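Tudor domain-containing protein 1 (Homo sapiens, PDB 5M9N) binds arginine-methylated peptides through its Tudor domains and probably takes part in piRNA-guided repression of transposable elements during spermatogenesis. Local coordinates at residues P47-Q53 with Q144-L150; V149-V153 with V204-L209; K175-K180 with E192-E198. One frame throughout, in Å; residues are numbered along the deposited sequence. Where two conformers were deposited one is given.

The three contacts form a compact triangle, their centres about 13 Å (1 and 2), 14 Å (1 and 3) and 12 Å (2 and 3) apart. Interaction 1 pairs strands 49-54 and 146-150, which flank in sequence the chain that forms the Tudor core. Interaction 2 starts on the V149 and L150 that interaction 1 has just used and reaches helix 204-210, while interaction 3, the hairpin of strands 177-184 and 189-195, is nested inside that loop. Strand 189-195 runs parallel to 146-150 in the same curled sheet, and L193 packs on both F50 and L150. All three lie in the staphylococcal nuclease-like part of this extended Tudor domain and tie its sheet to the last helix.

Interaction 1 (P47-Q53 with Q144-L150); sequences PEDFFCQ and QAIKCVL
F50, F51 and C52 pair with C148, K147 and I146 as neighbouring antiparallel strands in the curled sheet of the staphylococcal nuclease-like subdomain, an OB-type fold, joining the pieces of chain on the two sides of the Tudor core. The short strand axes meet at 129°, well off strict antiparallel, as expected where a sheet is strongly twisted. I146 N to C52 O is the shortest and straightest of the cross-strand backbone bonds (2.7 Å, 169°); C52 N returns a bond to I146 O at 2.9 Å. C148 N bonds to F50 O at 2.9 Å, with a longer return bond from F50 N to C148 O. Ahead of strand 49-54, L150 N donates a hydrogen bond to P47 O at 2.9 Å, so the turn before D49 is tied in as well.

F50 has chi1 72°, with CG wedged between the backbone N and the carbonyl carbon; this slides the ring under C148, whose CB stands 3.6 Å from the ring centroid in a CH-pi contact. P47 O lies at the edge of this ring, in its plane. V41, V191 and L193 help to enclose it. F51 points to the other face of the sheet. In one of the two conformers deposited for K147, CD lies over the F51 ring, 4.0 Å from its centroid; the second conformer leaves this contact tentative. A145 CB approaches CD2 of F51 obliquely at 3.6 Å. On the F50 side, C52 SG and C148 SG rest against each other at 3.9 Å, a packing distance rather than a disulfide.

Interaction 2 (V149-V153 with V204-L209); sequences VLAGV and VSKVLL
S205 OG donates a hydrogen bond to A151 O at 2.7 Å, the one polar bond between residues 149-153 and the helix. The donor lies almost in line with the carbonyl, the C=O...OG angle being 163°. S205 faces residues 149-153, and chi1 of -67°, with OG beside the backbone N, brings the hydroxyl to A151 O. L150 CG packs against the same oxygen at 3.4 Å, from a direction roughly square to the bond; this buried hydroxyl is satisfied by A151 O.

L150 extends from the end of strand 146-150 into the helix surface. Its CD2 methyl touches two residues one turn apart, V204 CG1 at 4.1 Å and L208 CD1 at 4.0 Å. This is the packing of the C-terminal helix 204-210 against the margin of the OB-like barrel in the staphylococcal nuclease-like subdomain; helix 162-172 touches V204 and L208 as well, through M168, V172 and L167.

After A151 the chain bends at G152, whose positive phi of 80° suits glycine, and its backbone bonds to E217. That turn returns V153 to the helix at the start of strand 153-155. V153 CG1 rests 4.0 Å from S205 CB and 3.9 Å from L209 CD1, with the valine and L209 side chains running at a slant to each other. A214, on the short strand that pairs with 153-155, touches V153, L208 and L209 and closes in on this apolar patch. Within the helix, L209 N bonds to S205 O at 3.1 Å, holding the serine and L209 one turn apart.

Interaction 3 (K175-K180 with E192-E198); sequences KIITVK and ELIDKSE
K175 and D195 form the shortest polar link between the two side-chain sets: K175 NZ donates to D195 OD2 at 2.8 Å, nearly along the C-O axis of that oxygen. The lysine is stretched out beyond CG and crosses the aspartate at about a right angle. E198 OE2 adds a long second salt bridge to the same NZ at 3.9 Å, making a small network. At the far end, K180 and E192 run side by side, pointing the same way, and K180 NZ meets E192 OE1 at 3.3 Å from above the carboxylate plane. K175, E198, K180 and K196 all touch crystal neighbours, so the exact set of these surface chains may owe something to the lattice.

Between these charged ends, apolar groups occupy the opposite face from K180 and E192. V179 CG2 packs on L193 CD2 at 4.0 Å, and I177 CG2 lies 3.9 Å from L193 CB. F37, C52 and F50 continue this side into the interior. On the face of T178 and I194, the K196 chain slants across T178, its CD approaching OG1 of the threonine.

What sets the side chains in register is the backbone. T178 and I194 exchange a pair of hydrogen bonds, as do K180 and E192, with K180 N on E192 O the straightest of the four at 172°. D195 has CG anti to its backbone N (chi1 178°). S197 N meets its OD1 at 3.0 Å from well above the carboxylate plane, an Asx turn just past the strand that, with K175 on OD2, restrains the carboxylate. Strand 36-44 bonds to I177 and V179 on one side, and V202 and V204 bond to D195 and L193 on the other. Paired backbone bonds and short strand axes at 154° to each other mark a twisted antiparallel beta hairpin, here built into the OB-like sheet of the staphylococcal nuclease-like subdomain.

Interaction 1 (P47-Q53 with Q144-L150)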
ATOM      1  N   PRO A  47      10.410   5.718  -7.783  1.00 33.47           N
ATOM      2  CA  PRO A  47      10.716   6.583  -6.677  1.00 35.09           C
ATOM      3  C   PRO A  47       9.694   7.627  -6.350  1.00 35.54           C
ATOM      4  O   PRO A  47       9.689   8.080  -5.219  1.00 36.02           O
ATOM      5  CB  PRO A  47      12.035   7.206  -7.093  1.00 35.42           C
ATOM      6  CG  PRO A  47      12.688   6.140  -7.880  1.00 35.20           C
ATOM      7  CD  PRO A  47      11.572   5.605  -8.684  1.00 34.57           C
ATOM      8  N   GLU A  48       8.810   7.965  -7.274  1.00 35.87           N
ATOM      9  CA  GLU A  48       7.708   8.878  -7.004  1.00 36.43           C
ATOM     10  C   GLU A  48       6.398   8.155  -6.749  1.00 35.04           C
ATOM     11  O   GLU A  48       5.381   8.795  -6.633  1.00 35.70           O
ATOM     12  CB  GLU A  48       7.556   9.865  -8.209  1.00 39.10           C
ATOM     13  CG  GLU A  48       8.583  11.004  -8.173  1.00 41.37           C
ATOM     14  CD  GLU A  48       9.133  11.411  -9.523  1.00 44.44           C
ATOM     15  OE1 GLU A  48       8.662  10.897 -10.568  1.00 48.86           O
ATOM     16  OE2 GLU A  48      10.067  12.227  -9.568  1.00 48.73           O
ATOM     17  N   ASP A  49       6.395   6.826  -6.712  1.00 33.15           N
ATOM     18  CA  ASP A  49       5.178   6.065  -6.507  1.00 31.99           C
ATOM     19  C   ASP A  49       5.472   4.736  -5.809  1.00 29.79           C
ATOM     20  O   ASP A  49       5.842   3.779  -6.438  1.00 29.74           O
ATOM     21  CB  ASP A  49       4.462   5.877  -7.885  1.00 33.73           C
ATOM     22  CG  ASP A  49       3.141   5.220  -7.779  1.00 34.60           C
ATOM     23  OD1 ASP A  49       2.590   4.961  -6.691  1.00 35.49           O
ATOM     24  OD2 ASP A  49       2.603   4.890  -8.846  1.00 39.01           O
ATOM     25  N   PHE A  50       5.404   4.733  -4.478  1.00 27.73           N
ATOM     26  CA  PHE A  50       5.747   3.566  -3.686  1.00 26.39           C
ATOM     27  C   PHE A  50       4.990   3.597  -2.376  1.00 25.45           C
ATOM     28  O   PHE A  50       4.344   4.588  -2.087  1.00 24.96           O
ATOM     29  CB  PHE A  50       7.257   3.392  -3.538  1.00 26.51           C
ATOM     30  CG  PHE A  50       7.927   4.400  -2.631  1.00 26.47           C
ATOM     31  CD1 PHE A  50       8.383   5.609  -3.126  1.00 26.77           C
ATOM     32  CD2 PHE A  50       8.140   4.112  -1.295  1.00 26.31           C
ATOM     33  CE1 PHE A  50       9.004   6.560  -2.320  1.00 26.98           C
ATOM     34  CE2 PHE A  50       8.747   5.040  -0.483  1.00 26.52           C
ATOM     35  CZ  PHE A  50       9.206   6.248  -0.984  1.00 27.03           C
ATOM     36  N   PHE A  51       5.077   2.496  -1.603  1.00 24.94           N
ATOM     37  CA  PHE A  51       4.265   2.292  -0.406  1.00 24.53           C
ATOM     38  C   PHE A  51       5.096   1.752   0.718  1.00 25.42           C
ATOM     39  O   PHE A  51       5.856   0.834   0.491  1.00 25.42           O
ATOM     40  CB  PHE A  51       3.187   1.270  -0.652  1.00 24.07           C
ATOM     41  CG  PHE A  51       2.144   1.756  -1.598  1.00 23.58           C
ATOM     42  CD1 PHE A  51       2.289   1.563  -2.927  1.00 23.55           C
ATOM     43  CD2 PHE A  51       1.086   2.433  -1.127  1.00 23.56           C
ATOM     44  CE1 PHE A  51       1.305   2.020  -3.819  1.00 23.49           C
ATOM     45  CE2 PHE A  51       0.077   2.879  -1.980  1.00 23.54           C
ATOM     46  CZ  PHE A  51       0.184   2.655  -3.317  1.00 23.35           C
ATOM     47  N   CYS A  52       4.869   2.279   1.901  1.00 26.16           N
ATOM     48  CA  CYS A  52       5.605   1.829   3.097  1.00 27.25           C
ATOM     49  C   CYS A  52       4.536   1.336   4.048  1.00 27.25           C
ATOM     50  O   CYS A  52       3.372   1.746   3.975  1.00 26.08           O
ATOM     51  CB  CYS A  52       6.351   3.033   3.724  1.00 27.65           C
ATOM     52  SG  CYS A  52       7.707   3.578   2.682  1.00 29.42           S
ATOM     53  N   GLN A  53       4.931   0.425   4.925  1.00 27.71           N
ATOM     54  CA  GLN A  53       4.161   0.101   6.088  1.00 28.56           C
ATOM     55  C   GLN A  53       5.029   0.333   7.341  1.00 30.06           C
ATOM     56  O   GLN A  53       6.237   0.169   7.294  1.00 29.80           O
ATOM     57  CB  GLN A  53       3.775  -1.380   6.076  1.00 28.81           C
ATOM     58  CG  GLN A  53       2.998  -1.893   4.886  1.00 28.59           C
ATOM     59  CD  GLN A  53       2.962  -3.404   4.833  1.00 29.44           C
ATOM     60  OE1 GLN A  53       3.998  -4.059   4.963  1.00 30.70           O
ATOM     61  NE2 GLN A  53       1.771  -3.977   4.683  1.00 29.09           N
ATOM     62  N   GLN A 144      -3.126   0.451   5.833  1.00 28.02           N
ATOM     63  CA  GLN A 144      -1.740   0.364   6.224  1.00 28.05           C
ATOM     64  C   GLN A 144      -0.675   0.662   5.164  1.00 27.23           C
ATOM     65  O   GLN A 144       0.496   0.733   5.545  1.00 28.57           O
ATOM     66  CB  GLN A 144      -1.497  -0.980   6.861  1.00 28.19           C
ATOM     67  CG  GLN A 144      -2.346  -1.179   8.126  1.00 28.96           C
ATOM     68  CD  GLN A 144      -1.880  -0.343   9.300  1.00 29.83           C
ATOM     69  OE1 GLN A 144      -0.689  -0.420   9.690  1.00 31.22           O
ATOM     70  NE2 GLN A 144      -2.782   0.390   9.908  1.00 29.92           N
ATOM     71  N   ALA A 145      -1.014   0.735   3.880  1.00 25.91           N
ATOM     72  CA  ALA A 145      -0.030   0.998   2.834  1.00 25.32           C
ATOM     73  C   ALA A 145       0.057   2.503   2.725  1.00 25.44           C
ATOM     74  O   ALA A 145      -0.949   3.157   2.453  1.00 25.76           O
ATOM     75  CB  ALA A 145      -0.438   0.422   1.504  1.00 24.85           C
ATOM     76  N   ILE A 146       1.205   3.066   3.068  1.00 25.01           N
ATOM     77  CA  ILE A 146       1.348   4.517   3.084  1.00 25.27           C
ATOM     78  C   ILE A 146       1.947   4.925   1.741  1.00 24.78           C
ATOM     79  O   ILE A 146       3.035   4.489   1.410  1.00 24.32           O
ATOM     80  CB  ILE A 146       2.240   4.969   4.227  1.00 25.85           C
ATOM     81  CG1 ILE A 146       1.606   4.636   5.583  1.00 26.37           C
ATOM     82  CG2 ILE A 146       2.451   6.465   4.183  1.00 26.43           C
ATOM     83  CD1 ILE A 146       2.649   4.274   6.598  1.00 26.66           C
ATOM     84  N   LYS A 147       1.221   5.762   0.977  1.00 24.54           N
ATOM     85  CA  LYS A 147       1.668   6.188  -0.331  0.50 24.72           C
ATOM     86  C   LYS A 147       2.694   7.314  -0.216  1.00 25.08           C
ATOM     87  O   LYS A 147       2.447   8.322   0.432  1.00 25.61           O
ATOM     88  CB  LYS A 147       0.483   6.663  -1.180  0.50 24.92           C
ATOM     89  CG  LYS A 147       0.894   7.144  -2.556  0.50 25.28           C
ATOM     90  CD  LYS A 147       1.726   6.111  -3.286  0.50 25.08           C
ATOM     91  CE  LYS A 147       2.338   6.762  -4.508  0.50 25.56           C
ATOM     92  NZ  LYS A 147       3.032   8.091  -4.377  0.50 25.90           N
ATOM     93  N   CYS A 148       3.832   7.120  -0.875  1.00 25.32           N
ATOM     94  CA  CYS A 148       4.997   7.927  -0.725  1.00 25.73           C
ATOM     95  C   CYS A 148       5.572   8.365  -2.055  1.00 25.92           C
ATOM     96  O   CYS A 148       5.478   7.659  -3.065  1.00 25.48           O
ATOM     97  CB  CYS A 148       6.086   7.124   0.001  1.00 25.93           C
ATOM     98  SG  CYS A 148       5.624   6.716   1.699  1.00 26.18           S
ATOM     99  N   VAL A 149       6.228   9.528  -2.002  1.00 26.55           N
ATOM    100  CA  VAL A 149       7.063  10.040  -3.036  1.00 27.04           C
ATOM    101  C   VAL A 149       8.420  10.393  -2.389  1.00 27.86           C
ATOM    102  O   VAL A 149       8.439  10.989  -1.345  1.00 27.91           O
ATOM    103  CB  VAL A 149       6.481  11.372  -3.506  1.00 27.36           C
ATOM    104  CG1 VAL A 149       7.404  12.056  -4.514  1.00 27.88           C
ATOM    105  CG2 VAL A 149       5.082  11.159  -4.043  1.00 27.19           C
ATOM    106  N   LEU A 150       9.509  10.012  -3.035  1.00 28.61           N
ATOM    107  CA  LEU A 150      10.828  10.171  -2.492  1.00 29.95           C
ATOM    108  C   LEU A 150      11.261  11.641  -2.631  1.00 30.88           C
ATOM    109  O   LEU A 150      11.295  12.144  -3.739  1.00 31.19           O
ATOM    110  CB  LEU A 150      11.811   9.231  -3.200  1.00 30.14           C
ATOM    111  CG  LEU A 150      13.144   9.167  -2.424  1.00 30.63           C
ATOM    112  CD1 LEU A 150      12.988   8.395  -1.117  1.00 30.45           C
ATOM    113  CD2 LEU A 150      14.263   8.545  -3.221  1.00 31.02           C
TER

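Interaction 2 (V149-V153 with V204-L209)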
ATOM      1  N   VAL A 149       6.228   9.528  -2.002  1.00 26.55           N
ATOM      2  CA  VAL A 149       7.063  10.040  -3.036  1.00 27.04           C
ATOM      3  C   VAL A 149       8.420  10.393  -2.389  1.00 27.86           C
ATOM      4  O   VAL A 149       8.439  10.989  -1.345  1.00 27.91           O
ATOM      5  CB  VAL A 149       6.481  11.372  -3.506  1.00 27.36           C
ATOM      6  CG1 VAL A 149       7.404  12.056  -4.514  1.00 27.88           C
ATOM      7  CG2 VAL A 149       5.082  11.159  -4.043  1.00 27.19           C
ATOM      8  N   LEU A 150       9.509  10.012  -3.035  1.00 28.61           N
ATOM      9  CA  LEU A 150      10.828  10.171  -2.492  1.00 29.95           C
ATOM     10  C   LEU A 150      11.261  11.641  -2.631  1.00 30.88           C
ATOM     11  O   LEU A 150      11.295  12.144  -3.739  1.00 31.19           O
ATOM     12  CB  LEU A 150      11.811   9.231  -3.200  1.00 30.14           C
ATOM     13  CG  LEU A 150      13.144   9.167  -2.424  1.00 30.63           C
ATOM     14  CD1 LEU A 150      12.988   8.395  -1.117  1.00 30.45           C
ATOM     15  CD2 LEU A 150      14.263   8.545  -3.221  1.00 31.02           C
ATOM     16  N   ALA A 151      11.514  12.317  -1.507  1.00 32.48           N
ATOM     17  CA  ALA A 151      11.957  13.749  -1.428  1.00 34.30           C
ATOM     18  C   ALA A 151      13.272  14.046  -2.110  1.00 35.83           C
ATOM     19  O   ALA A 151      14.195  13.231  -2.094  1.00 35.65           O
ATOM     20  CB  ALA A 151      12.080  14.223   0.041  1.00 34.64           C
ATOM     21  N   GLY A 152      13.320  15.237  -2.715  1.00 38.34           N
ATOM     22  CA  GLY A 152      14.555  15.858  -3.199  1.00 40.28           C
ATOM     23  C   GLY A 152      15.074  15.368  -4.536  1.00 41.08           C
ATOM     24  O   GLY A 152      16.169  15.760  -4.919  1.00 41.30           O
ATOM     25  N   VAL A 153      14.321  14.523  -5.242  1.00 41.10           N
ATOM     26  CA  VAL A 153      14.827  13.887  -6.460  1.00 42.48           C
ATOM     27  C   VAL A 153      13.853  13.962  -7.607  1.00 42.69           C
ATOM     28  O   VAL A 153      12.652  13.970  -7.402  1.00 42.44           O
ATOM     29  CB  VAL A 153      15.230  12.403  -6.292  1.00 42.10           C
ATOM     30  CG1 VAL A 153      16.448  12.298  -5.418  1.00 42.37           C
ATOM     31  CG2 VAL A 153      14.056  11.512  -5.806  1.00 41.49           C
ATOM     32  N   VAL A 204      18.262   7.095   0.638  1.00 42.08           N
ATOM     33  CA  VAL A 204      17.982   6.468  -0.624  1.00 41.48           C
ATOM     34  C   VAL A 204      18.105   7.538  -1.709  1.00 41.48           C
ATOM     35  O   VAL A 204      18.649   7.249  -2.749  1.00 40.78           O
ATOM     36  CB  VAL A 204      16.612   5.734  -0.636  1.00 40.93           C
ATOM     37  CG1 VAL A 204      16.275   5.186  -2.022  1.00 40.91           C
ATOM     38  CG2 VAL A 204      16.629   4.591   0.377  1.00 40.75           C
ATOM     39  N   SER A 205      17.595   8.752  -1.447  1.00 42.15           N
ATOM     40  CA  SER A 205      17.721   9.906  -2.357  1.00 42.66           C
ATOM     41  C   SER A 205      19.184  10.135  -2.781  1.00 42.97           C
ATOM     42  O   SER A 205      19.467  10.211  -3.955  1.00 43.13           O
ATOM     43  CB  SER A 205      17.167  11.185  -1.694  1.00 43.53           C
ATOM     44  OG  SER A 205      15.745  11.138  -1.486  1.00 44.37           O
ATOM     45  N   LYS A 206      20.089  10.212  -1.814  1.00 43.02           N
ATOM     46  CA  LYS A 206      21.540  10.533  -2.066  1.00 44.80           C
ATOM     47  C   LYS A 206      22.214   9.489  -2.964  1.00 44.56           C
ATOM     48  O   LYS A 206      22.920   9.842  -3.898  1.00 44.82           O
ATOM     49  CB  LYS A 206      22.342  10.715  -0.738  1.00 45.54           C
ATOM     50  CG  LYS A 206      23.844  11.084  -0.895  1.00 47.37           C
ATOM     51  CD  LYS A 206      24.105  12.205  -1.914  1.00 48.81           C
ATOM     52  CE  LYS A 206      25.438  12.954  -1.734  1.00 50.40           C
ATOM     53  NZ  LYS A 206      26.581  12.084  -1.318  1.00 50.96           N
ATOM     54  N   VAL A 207      21.936   8.214  -2.720  1.00 44.43           N
ATOM     55  CA  VAL A 207      22.527   7.149  -3.526  1.00 46.28           C
ATOM     56  C   VAL A 207      22.060   7.239  -4.994  1.00 47.95           C
ATOM     57  O   VAL A 207      22.854   7.067  -5.912  1.00 50.17           O
ATOM     58  CB  VAL A 207      22.189   5.749  -2.981  1.00 45.49           C
ATOM     59  CG1 VAL A 207      22.726   4.667  -3.918  1.00 46.53           C
ATOM     60  CG2 VAL A 207      22.740   5.543  -1.578  1.00 45.78           C
ATOM     61  N   LEU A 208      20.770   7.502  -5.208  1.00 48.62           N
ATOM     62  CA  LEU A 208      20.242   7.676  -6.565  1.00 49.24           C
ATOM     63  C   LEU A 208      20.836   8.899  -7.313  1.00 50.46           C
ATOM     64  O   LEU A 208      21.082   8.826  -8.531  1.00 53.41           O
ATOM     65  CB  LEU A 208      18.704   7.760  -6.545  1.00 48.82           C
ATOM     66  CG  LEU A 208      17.937   6.499  -6.143  1.00 48.50           C
ATOM     67  CD1 LEU A 208      16.451   6.810  -6.019  1.00 48.46           C
ATOM     68  CD2 LEU A 208      18.139   5.368  -7.155  1.00 48.96           C
ATOM     69  N   LEU A 209      21.009  10.012  -6.602  1.00 49.61           N
ATOM     70  CA  LEU A 209      21.754  11.171  -7.090  1.00 51.01           C
ATOM     71  C   LEU A 209      23.215  10.818  -7.398  1.00 53.50           C
ATOM     72  O   LEU A 209      23.705  11.137  -8.476  1.00 54.05           O
ATOM     73  CB  LEU A 209      21.704  12.314  -6.071  1.00 51.30           C
ATOM     74  CG  LEU A 209      20.315  12.950  -5.894  1.00 51.21           C
ATOM     75  CD1 LEU A 209      20.083  13.526  -4.505  1.00 50.51           C
ATOM     76  CD2 LEU A 209      20.089  14.018  -6.945  1.00 51.54           C
TER

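Interaction 3 (K175-K180 with E192-E198)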
ATOM      1  N   LYS A 175      14.635  -4.942   4.586  1.00 51.07           N
ATOM      2  CA  LYS A 175      15.290  -4.037   5.516  1.00 48.73           C
ATOM      3  C   LYS A 175      14.282  -3.183   6.251  1.00 45.54           C
ATOM      4  O   LYS A 175      13.199  -2.831   5.721  1.00 40.04           O
ATOM      5  CB  LYS A 175      16.264  -3.119   4.794  1.00 50.51           C
ATOM      6  CG  LYS A 175      17.663  -3.645   4.622  1.00 52.97           C
ATOM      7  CD  LYS A 175      18.490  -2.594   3.909  1.00 54.35           C
ATOM      8  CE  LYS A 175      19.964  -2.857   4.101  1.00 57.67           C
ATOM      9  NZ  LYS A 175      20.799  -1.988   3.243  1.00 58.75           N
ATOM     10  N   ILE A 176      14.696  -2.788   7.449  1.00 42.59           N
ATOM     11  CA  ILE A 176      13.949  -1.872   8.256  1.00 42.40           C
ATOM     12  C   ILE A 176      14.533  -0.519   7.876  1.00 40.59           C
ATOM     13  O   ILE A 176      15.740  -0.347   7.904  1.00 42.84           O
ATOM     14  CB  ILE A 176      14.083  -2.106   9.789  1.00 44.11           C
ATOM     15  CG1 ILE A 176      14.071  -3.592  10.169  1.00 45.29           C
ATOM     16  CG2 ILE A 176      12.922  -1.425  10.524  1.00 43.74           C
ATOM     17  CD1 ILE A 176      14.682  -3.837  11.549  1.00 46.43           C
ATOM     18  N   ILE A 177      13.662   0.427   7.533  1.00 36.49           N
ATOM     19  CA  ILE A 177      14.031   1.721   7.019  1.00 35.08           C
ATOM     20  C   ILE A 177      13.417   2.736   7.935  1.00 33.40           C
ATOM     21  O   ILE A 177      12.331   2.529   8.438  1.00 32.70           O
ATOM     22  CB  ILE A 177      13.468   1.900   5.554  1.00 35.31           C
ATOM     23  CG1 ILE A 177      14.135   0.874   4.641  1.00 36.27           C
ATOM     24  CG2 ILE A 177      13.697   3.294   5.000  1.00 35.04           C
ATOM     25  CD1 ILE A 177      15.661   0.863   4.675  1.00 36.71           C
ATOM     26  N   THR A 178      14.124   3.827   8.173  1.00 32.90           N
ATOM     27  CA  THR A 178      13.529   4.991   8.808  1.00 32.75           C
ATOM     28  C   THR A 178      12.856   5.834   7.695  1.00 31.82           C
ATOM     29  O   THR A 178      13.521   6.297   6.765  1.00 32.69           O
ATOM     30  CB  THR A 178      14.556   5.821   9.583  1.00 33.60           C
ATOM     31  OG1 THR A 178      15.163   4.987  10.590  1.00 34.39           O
ATOM     32  CG2 THR A 178      13.901   6.998  10.232  1.00 33.70           C
ATOM     33  N   VAL A 179      11.556   6.020   7.808  1.00 30.72           N
ATOM     34  CA  VAL A 179      10.775   6.877   6.893  1.00 29.77           C
ATOM     35  C   VAL A 179      10.548   8.170   7.603  1.00 29.78           C
ATOM     36  O   VAL A 179      10.016   8.164   8.704  1.00 29.74           O
ATOM     37  CB  VAL A 179       9.395   6.242   6.605  1.00 29.43           C
ATOM     38  CG1 VAL A 179       8.570   7.124   5.662  1.00 29.06           C
ATOM     39  CG2 VAL A 179       9.584   4.872   6.017  1.00 29.23           C
ATOM     40  N   LYS A 180      10.968   9.273   7.002  1.00 30.03           N
ATOM     41  CA  LYS A 180      10.775  10.580   7.569  1.00 31.20           C
ATOM     42  C   LYS A 180       9.874  11.399   6.656  1.00 30.90           C
ATOM     43  O   LYS A 180      10.214  11.570   5.495  1.00 30.23           O
ATOM     44  CB  LYS A 180      12.153  11.237   7.710  1.00 33.40           C
ATOM     45  CG  LYS A 180      12.144  12.637   8.284  1.00 35.68           C
ATOM     46  CD  LYS A 180      13.575  13.034   8.546  1.00 37.86           C
ATOM     47  CE  LYS A 180      13.800  14.519   8.636  1.00 40.16           C
ATOM     48  NZ  LYS A 180      15.147  14.866   8.105  1.00 41.49           N
ATOM     49  N   GLU A 192      11.813  11.044   3.233  1.00 31.53           N
ATOM     50  CA  GLU A 192      13.176  10.564   3.070  1.00 32.07           C
ATOM     51  C   GLU A 192      13.191   9.148   3.558  1.00 31.30           C
ATOM     52  O   GLU A 192      12.471   8.820   4.500  1.00 31.50           O
ATOM     53  CB  GLU A 192      14.155  11.368   3.923  1.00 33.88           C
ATOM     54  CG  GLU A 192      14.645  12.647   3.295  1.00 35.59           C
ATOM     55  CD  GLU A 192      15.340  13.531   4.298  1.00 37.95           C
ATOM     56  OE1 GLU A 192      15.630  13.064   5.408  1.00 39.32           O
ATOM     57  OE2 GLU A 192      15.587  14.707   3.989  1.00 40.96           O
ATOM     58  N   LEU A 193      13.996   8.310   2.920  1.00 31.06           N
ATOM     59  CA  LEU A 193      14.195   6.928   3.329  1.00 31.10           C
ATOM     60  C   LEU A 193      15.643   6.787   3.778  1.00 32.55           C
ATOM     61  O   LEU A 193      16.541   7.009   2.982  1.00 32.21           O
ATOM     62  CB  LEU A 193      13.979   5.986   2.173  1.00 30.37           C
ATOM     63  CG  LEU A 193      12.571   5.911   1.549  1.00 29.22           C
ATOM     64  CD1 LEU A 193      12.585   4.840   0.484  1.00 28.89           C
ATOM     65  CD2 LEU A 193      11.534   5.643   2.614  1.00 28.97           C
ATOM     66  N   ILE A 194      15.848   6.371   5.030  1.00 33.94           N
ATOM     67  CA  ILE A 194      17.187   6.387   5.630  1.00 36.29           C
ATOM     68  C   ILE A 194      17.444   5.039   6.266  1.00 36.75           C
ATOM     69  O   ILE A 194      16.706   4.607   7.137  1.00 35.80           O
ATOM     70  CB  ILE A 194      17.309   7.499   6.688  1.00 37.68           C
ATOM     71  CG1 ILE A 194      17.001   8.871   6.061  1.00 38.40           C
ATOM     72  CG2 ILE A 194      18.717   7.554   7.280  1.00 38.87           C
ATOM     73  CD1 ILE A 194      16.534   9.902   7.063  1.00 39.47           C
ATOM     74  N   ASP A 195      18.482   4.364   5.798  1.00 38.63           N
ATOM     75  CA  ASP A 195      18.845   3.101   6.351  1.00 40.47           C
ATOM     76  C   ASP A 195      19.910   3.423   7.428  1.00 42.40           C
ATOM     77  O   ASP A 195      21.001   3.879   7.120  1.00 41.90           O
ATOM     78  CB  ASP A 195      19.373   2.160   5.288  1.00 41.89           C
ATOM     79  CG  ASP A 195      19.820   0.796   5.865  1.00 43.89           C
ATOM     80  OD1 ASP A 195      19.566   0.495   7.083  1.00 45.43           O
ATOM     81  OD2 ASP A 195      20.464   0.048   5.098  1.00 45.10           O
ATOM     82  N   LYS A 196      19.513   3.235   8.671  1.00 44.22           N
ATOM     83  CA  LYS A 196      20.363   3.497   9.828  1.00 47.09           C
ATOM     84  C   LYS A 196      21.187   2.274  10.285  1.00 50.39           C
ATOM     85  O   LYS A 196      21.819   2.302  11.367  1.00 51.83           O
ATOM     86  CB  LYS A 196      19.488   4.033  10.946  1.00 46.83           C
ATOM     87  CG  LYS A 196      18.922   5.402  10.610  1.00 46.42           C
ATOM     88  CD  LYS A 196      18.185   5.992  11.794  1.00 47.45           C
ATOM     89  CE  LYS A 196      17.954   7.472  11.583  1.00 48.55           C
ATOM     90  NZ  LYS A 196      16.949   7.996  12.554  1.00 49.85           N
ATOM     91  N   SER A 197      21.166   1.207   9.484  1.00 53.26           N
ATOM     92  CA  SER A 197      21.879  -0.035   9.776  1.00 56.76           C
ATOM     93  C   SER A 197      23.316   0.012   9.275  1.00 60.13           C
ATOM     94  O   SER A 197      24.070  -0.901   9.554  1.00 61.16           O
ATOM     95  CB  SER A 197      21.161  -1.238   9.142  1.00 56.66           C
ATOM     96  OG  SER A 197      19.839  -1.390   9.653  1.00 55.26           O
ATOM     97  N   GLU A 198      23.670   1.039   8.499  1.00 63.58           N
ATOM     98  CA  GLU A 198      25.061   1.308   8.101  1.00 66.30           C
ATOM     99  C   GLU A 198      25.540   2.505   8.901  1.00 66.47           C
ATOM    100  O   GLU A 198      24.855   3.514   9.006  1.00 62.23           O
ATOM    101  CB  GLU A 198      25.179   1.604   6.588  1.00 67.94           C
ATOM    102  CG  GLU A 198      24.323   0.726   5.672  1.00 67.99           C
ATOM    103  CD  GLU A 198      24.442  -0.775   5.942  1.00 69.29           C
ATOM    104  OE1 GLU A 198      25.585  -1.299   5.985  1.00 71.84           O
ATOM    105  OE2 GLU A 198      23.378  -1.427   6.086  1.00 69.37           O
TER